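Local coordinates for 6-phosphogluconolactonase (Thermotoga maritima, PDB 1VL1), which catalyses the hydrolysis of 6-phosphogluconolactone to 6-phosphogluconate, the second step in the oxidative stage of the pentose phosphate pathway, at residues S91-R94 with N95-V99; E125-E128 with R129-S133. All coordinates share one frame; numbering follows the deposited sequence.

Contact 1 (S91-R94 with N95-V99); sequences SNFR and NINEV
Arg94 and Glu98 form an i to i+4 salt bridge near the start of helix 92-101. Arg94 NE donates to Glu98 OE2 at 2.9 Å, the oxygen lying close to the guanidinium plane, while NE approaches from above the carboxylate plane, 43° out of it; Arg94 NH2 adds a weak bond of 3.3 Å to Glu98 OE2. The extended chain, CG anti to the backbone N (chi1 172°), carries the guanidinium out along the helix side, where the Glu98 side chain crosses it with the planes 78° apart. Arg94 NH1 bonds to Asp87 O. Phe93 and Asn97 lie side by side, and Asn97 CB sits over one ring face, 4.2 Å from the Phe93 centroid, a CH-pi contact. At the helix start, Ser91 O takes two bonds from opposite faces of its plane: Asn95 N at 3.3 Å and Asn95 ND2 at 2.9 Å. Asn95 ND2 also bonds to Asp89 O, and the two acceptors fix the turn of the amide. Ser91 is the N-cap, its OG accepting a weak bond from Arg94 N, and Glu81 accepts from Asn92 N and Phe93 N. Ile96 packs on Leu78 of strand 74-82 and, with Asn95 and Val99, on Leu58 of helix 57-64.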
loop_
_atom_site.group_PDB
_atom_site.type_symbol
_atom_site.label_atom_id
_atom_site.label_comp_id
_atom_site.label_asym_id
_atom_site.label_seq_id
_atom_site.Cartn_x
_atom_site.Cartn_y
_atom_site.Cartn_z
ATOM N N SER A 91 8.369 -9.244 -7.685
ATOM C CA SER A 91 8.751 -7.956 -7.101
ATOM C C SER A 91 7.536 -7.064 -7.211
ATOM O O SER A 91 6.945 -6.957 -8.292
ATOM C CB SER A 91 9.854 -7.297 -7.947
ATOM O OG SER A 91 10.180 -6.020 -7.456
ATOM N N ASN A 92 7.191 -6.413 -6.122
ATOM C CA ASN A 92 6.177 -5.390 -6.146
ATOM C C ASN A 92 6.614 -4.220 -7.008
ATOM O O ASN A 92 5.790 -3.652 -7.744
ATOM C CB ASN A 92 5.842 -4.901 -4.755
ATOM C CG ASN A 92 5.057 -5.898 -3.961
ATOM O OD1 ASN A 92 4.325 -6.681 -4.521
ATOM N ND2 ASN A 92 5.100 -5.763 -2.628
ATOM N N PHE A 93 7.875 -3.841 -6.917
ATOM C CA PHE A 93 8.380 -2.765 -7.780
ATOM C C PHE A 93 8.118 -3.049 -9.262
ATOM O O PHE A 93 7.618 -2.180 -9.992
ATOM C CB PHE A 93 9.867 -2.491 -7.567
ATOM C CG PHE A 93 10.385 -1.510 -8.559
ATOM C CD1 PHE A 93 10.101 -0.145 -8.410
ATOM C CD2 PHE A 93 11.005 -1.925 -9.694
ATOM C CE1 PHE A 93 10.499 0.759 -9.384
ATOM C CE2 PHE A 93 11.397 -1.007 -10.661
ATOM C CZ PHE A 93 11.136 0.341 -10.468
ATOM N N ARG A 94 8.511 -4.236 -9.711
ATOM C CA ARG A 94 8.357 -4.570 -11.126
ATOM C C ARG A 94 6.893 -4.428 -11.532
ATOM O O ARG A 94 6.564 -3.881 -12.570
ATOM C CB ARG A 94 8.838 -5.968 -11.409
ATOM C CG ARG A 94 8.524 -6.392 -12.797
ATOM C CD ARG A 94 9.271 -7.476 -13.332
ATOM N NE ARG A 94 8.525 -7.950 -14.512
ATOM C CZ ARG A 94 8.695 -9.106 -15.082
ATOM N NH1 ARG A 94 9.602 -9.944 -14.609
ATOM N NH2 ARG A 94 7.943 -9.431 -16.138
ATOM N N ASN A 95 6.026 -4.978 -10.703
ATOM C CA ASN A 95 4.592 -5.032 -11.069
ATOM C C ASN A 95 3.948 -3.673 -11.055
ATOM O O ASN A 95 3.208 -3.348 -11.975
ATOM C CB ASN A 95 3.829 -6.040 -10.194
ATOM C CG ASN A 95 4.055 -7.451 -10.625
ATOM O OD1 ASN A 95 3.433 -7.899 -11.568
ATOM N ND2 ASN A 95 4.950 -8.168 -9.965
ATOM N N ILE A 96 4.248 -2.859 -10.043
ATOM C CA ILE A 96 3.738 -1.486 -10.014
ATOM C C ILE A 96 4.431 -0.590 -11.055
ATOM O O ILE A 96 3.788 0.277 -11.655
ATOM C CB ILE A 96 3.866 -0.857 -8.623
ATOM C CG1 ILE A 96 3.091 -1.727 -7.605
ATOM C CG2 ILE A 96 3.330 0.551 -8.663
ATOM C CD1 ILE A 96 3.390 -1.419 -6.164
ATOM N N ASN A 97 5.699 -0.849 -11.340
ATOM C CA ASN A 97 6.368 -0.152 -12.460
ATOM C C ASN A 97 5.679 -0.420 -13.795
ATOM O O ASN A 97 5.443 0.509 -14.571
ATOM C CB ASN A 97 7.844 -0.530 -12.558
ATOM C CG ASN A 97 8.616 0.343 -13.547
ATOM O OD1 ASN A 97 8.502 1.560 -13.516
ATOM N ND2 ASN A 97 9.353 -0.289 -14.476
ATOM N N GLU A 98 5.275 -1.667 -14.013
ATOM C CA GLU A 98 4.619 -2.062 -15.264
ATOM C C GLU A 98 3.278 -1.339 -15.494
ATOM O O GLU A 98 2.966 -0.959 -16.614
ATOM C CB GLU A 98 4.450 -3.582 -15.296
ATOM C CG GLU A 98 5.679 -4.270 -15.885
ATOM C CD GLU A 98 5.735 -5.777 -15.729
ATOM O OE1 GLU A 98 4.788 -6.395 -15.174
ATOM O OE2 GLU A 98 6.786 -6.304 -16.150
ATOM N N VAL A 99 2.470 -1.229 -14.438
ATOM C CA VAL A 99 1.116 -0.653 -14.551
ATOM C C VAL A 99 1.060 0.849 -14.319
ATOM O O VAL A 99 0.151 1.527 -14.838
ATOM C CB VAL A 99 0.102 -1.379 -13.632
ATOM C CG1 VAL A 99 -0.035 -2.850 -14.079
ATOM C CG2 VAL A 99 0.417 -1.220 -12.192
#

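Contact 2 (E125-E128 with R129-S133); sequences EKYE and REIRS
Helix 120-134 is amphipathic here, and residues 125-133 put charged pairs and an apolar pair on different sides of it. Glu128 and Arg132 run side by side, their planes 27° apart, and Arg132 NH2 meets Glu128 OE2 at 2.8 Å, nearly along the C-O axis of that oxygen. Arg132 NE gives Glu128 OE2 a weak second bond of 3.3 Å. Glu128 OE1 turns to Val166 N, so the carboxylate links the helix to strand 166-168. An alanine in place of Glu128 would probably leave Arg132 without its carboxylate mate and Val166 N without this acceptor. In the mixed alpha/beta fold, the inner side packs against strands 74-82 and 166-168: Ile131 CD1 lies over one face of Tyr127, 3.9 Å from the ring centroid, and both side chains touch Phe77 and Val166. Tyr127 OH bonds to Leu78 O. On the outer side Arg129 bends about CG-CD (chi3 -57°), which brings one guanidinium face over Glu125 O and Lys126 CA, both toward its rim. A water oxygen accepts from Arg129 NH1 at 3.0 Å and donates to Glu125 OE1. Lys126 and Glu130 run alongside each other, but Lys126 NZ forms a salt bridge with Asp115 and Glu130 OE1 is hydrogen-bonded with His112 ND1.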
loop_
_atom_site.group_PDB
_atom_site.type_symbol
_atom_site.label_atom_id
_atom_site.label_comp_id
_atom_site.label_asym_id
_atom_site.label_seq_id
_atom_site.Cartn_x
_atom_site.Cartn_y
_atom_site.Cartn_z
ATOM N N GLU A 125 16.960 0.097 6.163
ATOM C CA GLU A 125 17.424 1.334 6.768
ATOM C C GLU A 125 17.477 2.422 5.728
ATOM O O GLU A 125 17.120 3.574 6.002
ATOM C CB GLU A 125 18.760 1.100 7.442
ATOM C CG GLU A 125 18.619 0.195 8.614
ATOM C CD GLU A 125 19.911 -0.213 9.230
ATOM O OE1 GLU A 125 21.022 0.007 8.617
ATOM O OE2 GLU A 125 19.809 -0.758 10.370
ATOM N N LYS A 126 17.907 2.045 4.509
ATOM C CA LYS A 126 17.926 2.968 3.388
ATOM C C LYS A 126 16.518 3.468 3.091
ATOM O O LYS A 126 16.297 4.634 2.872
ATOM C CB LYS A 126 18.556 2.316 2.161
ATOM C CG LYS A 126 18.491 3.199 0.887
ATOM C CD LYS A 126 19.202 2.526 -0.270
ATOM C CE LYS A 126 18.848 3.111 -1.568
ATOM N NZ LYS A 126 19.736 2.592 -2.687
ATOM N N TYR A 127 15.554 2.557 3.059
ATOM C CA TYR A 127 14.191 2.936 2.716
ATOM C C TYR A 127 13.619 3.776 3.836
ATOM O O TYR A 127 12.956 4.772 3.579
ATOM C CB TYR A 127 13.351 1.664 2.562
ATOM C CG TYR A 127 12.013 1.878 1.952
ATOM C CD1 TYR A 127 11.874 2.717 0.861
ATOM C CD2 TYR A 127 10.874 1.254 2.428
ATOM C CE1 TYR A 127 10.645 2.914 0.229
ATOM C CE2 TYR A 127 9.641 1.460 1.798
ATOM C CZ TYR A 127 9.524 2.292 0.730
ATOM O OH TYR A 127 8.289 2.530 0.094
ATOM N N GLU A 128 13.903 3.405 5.074
ATOM C CA GLU A 128 13.438 4.212 6.219
ATOM C C GLU A 128 13.967 5.669 6.130
ATOM O O GLU A 128 13.207 6.627 6.272
ATOM C CB GLU A 128 13.857 3.591 7.554
ATOM C CG GLU A 128 13.305 4.392 8.712
ATOM C CD GLU A 128 12.928 3.591 9.965
ATOM O OE1 GLU A 128 12.770 2.366 9.936
ATOM O OE2 GLU A 128 12.784 4.235 10.996
ATOM N N ARG A 129 15.245 5.812 5.870
ATOM C CA ARG A 129 15.844 7.134 5.688
ATOM C C ARG A 129 15.152 7.918 4.567
ATOM O O ARG A 129 14.960 9.134 4.676
ATOM C CB ARG A 129 17.350 7.070 5.427
ATOM C CG ARG A 129 18.236 6.694 6.627
ATOM C CD ARG A 129 19.713 6.803 6.413
ATOM N NE ARG A 129 20.198 6.002 5.303
ATOM C CZ ARG A 129 20.675 4.755 5.376
ATOM N NH1 ARG A 129 20.706 4.100 6.525
ATOM N NH2 ARG A 129 21.156 4.194 4.259
ATOM N N GLU A 130 14.839 7.248 3.454
ATOM C CA GLU A 130 14.230 7.935 2.321
ATOM C C GLU A 130 12.834 8.427 2.675
ATOM O O GLU A 130 12.449 9.525 2.309
ATOM C CB GLU A 130 14.101 7.002 1.116
ATOM C CG GLU A 130 15.317 6.797 0.347
ATOM C CD GLU A 130 15.016 6.064 -0.961
ATOM O OE1 GLU A 130 13.998 6.353 -1.617
ATOM O OE2 GLU A 130 15.874 5.228 -1.267
ATOM N N ILE A 131 12.048 7.570 3.330
ATOM C CA ILE A 131 10.719 7.982 3.751
ATOM C C ILE A 131 10.762 9.198 4.674
ATOM O O ILE A 131 10.048 10.202 4.427
ATOM C CB ILE A 131 10.006 6.807 4.457
ATOM C CG1 ILE A 131 9.795 5.698 3.450
ATOM C CG2 ILE A 131 8.701 7.300 5.019
ATOM C CD1 ILE A 131 9.304 4.413 4.128
ATOM N N ARG A 132 11.619 9.135 5.701
ATOM C CA ARG A 132 11.749 10.225 6.644
ATOM C C ARG A 132 12.124 11.540 5.950
ATOM O O ARG A 132 11.663 12.629 6.302
ATOM C CB ARG A 132 12.806 9.909 7.713
ATOM C CG ARG A 132 12.419 8.834 8.682
ATOM C CD ARG A 132 13.515 8.546 9.685
ATOM N NE ARG A 132 13.194 7.460 10.614
ATOM C CZ ARG A 132 12.474 7.597 11.742
ATOM N NH1 ARG A 132 11.967 8.780 12.080
ATOM N NH2 ARG A 132 12.248 6.525 12.518
ATOM N N SER A 133 13.021 11.440 4.987
ATOM C CA SER A 133 13.440 12.592 4.253
ATOM C C SER A 133 12.289 13.213 3.423
ATOM O O SER A 133 12.201 14.459 3.269
ATOM C CB SER A 133 14.566 12.171 3.317
ATOM O OG SER A 133 15.085 13.313 2.702
HETATM O O HOH W 1 22.070 1.457 6.881
#

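Following the chain from the N terminus, strand 74-82 leads through a loop into helix 92-101, whose first turns hold contact 1; strand 111-112 then completes a beta-alpha-beta unit, and helix 120-134 follows with contact 2. Each contact is local, joining neighbouring turns of a single helix, so neither closes a long loop. They come in series, neither nested nor crossed. The centres of contact 1 and contact 2 are about 20 Å apart, and the nearest atoms of contact 1 and contact 2 are about 9 Å apart, with no touch. What they share is strand 74-82: Leu78 meets side chains of 91-99, and its carbonyl is bonded by Tyr127 OH of 125-133. Contact 1 additionally faces helix 57-64, contact 2 strand 166-168.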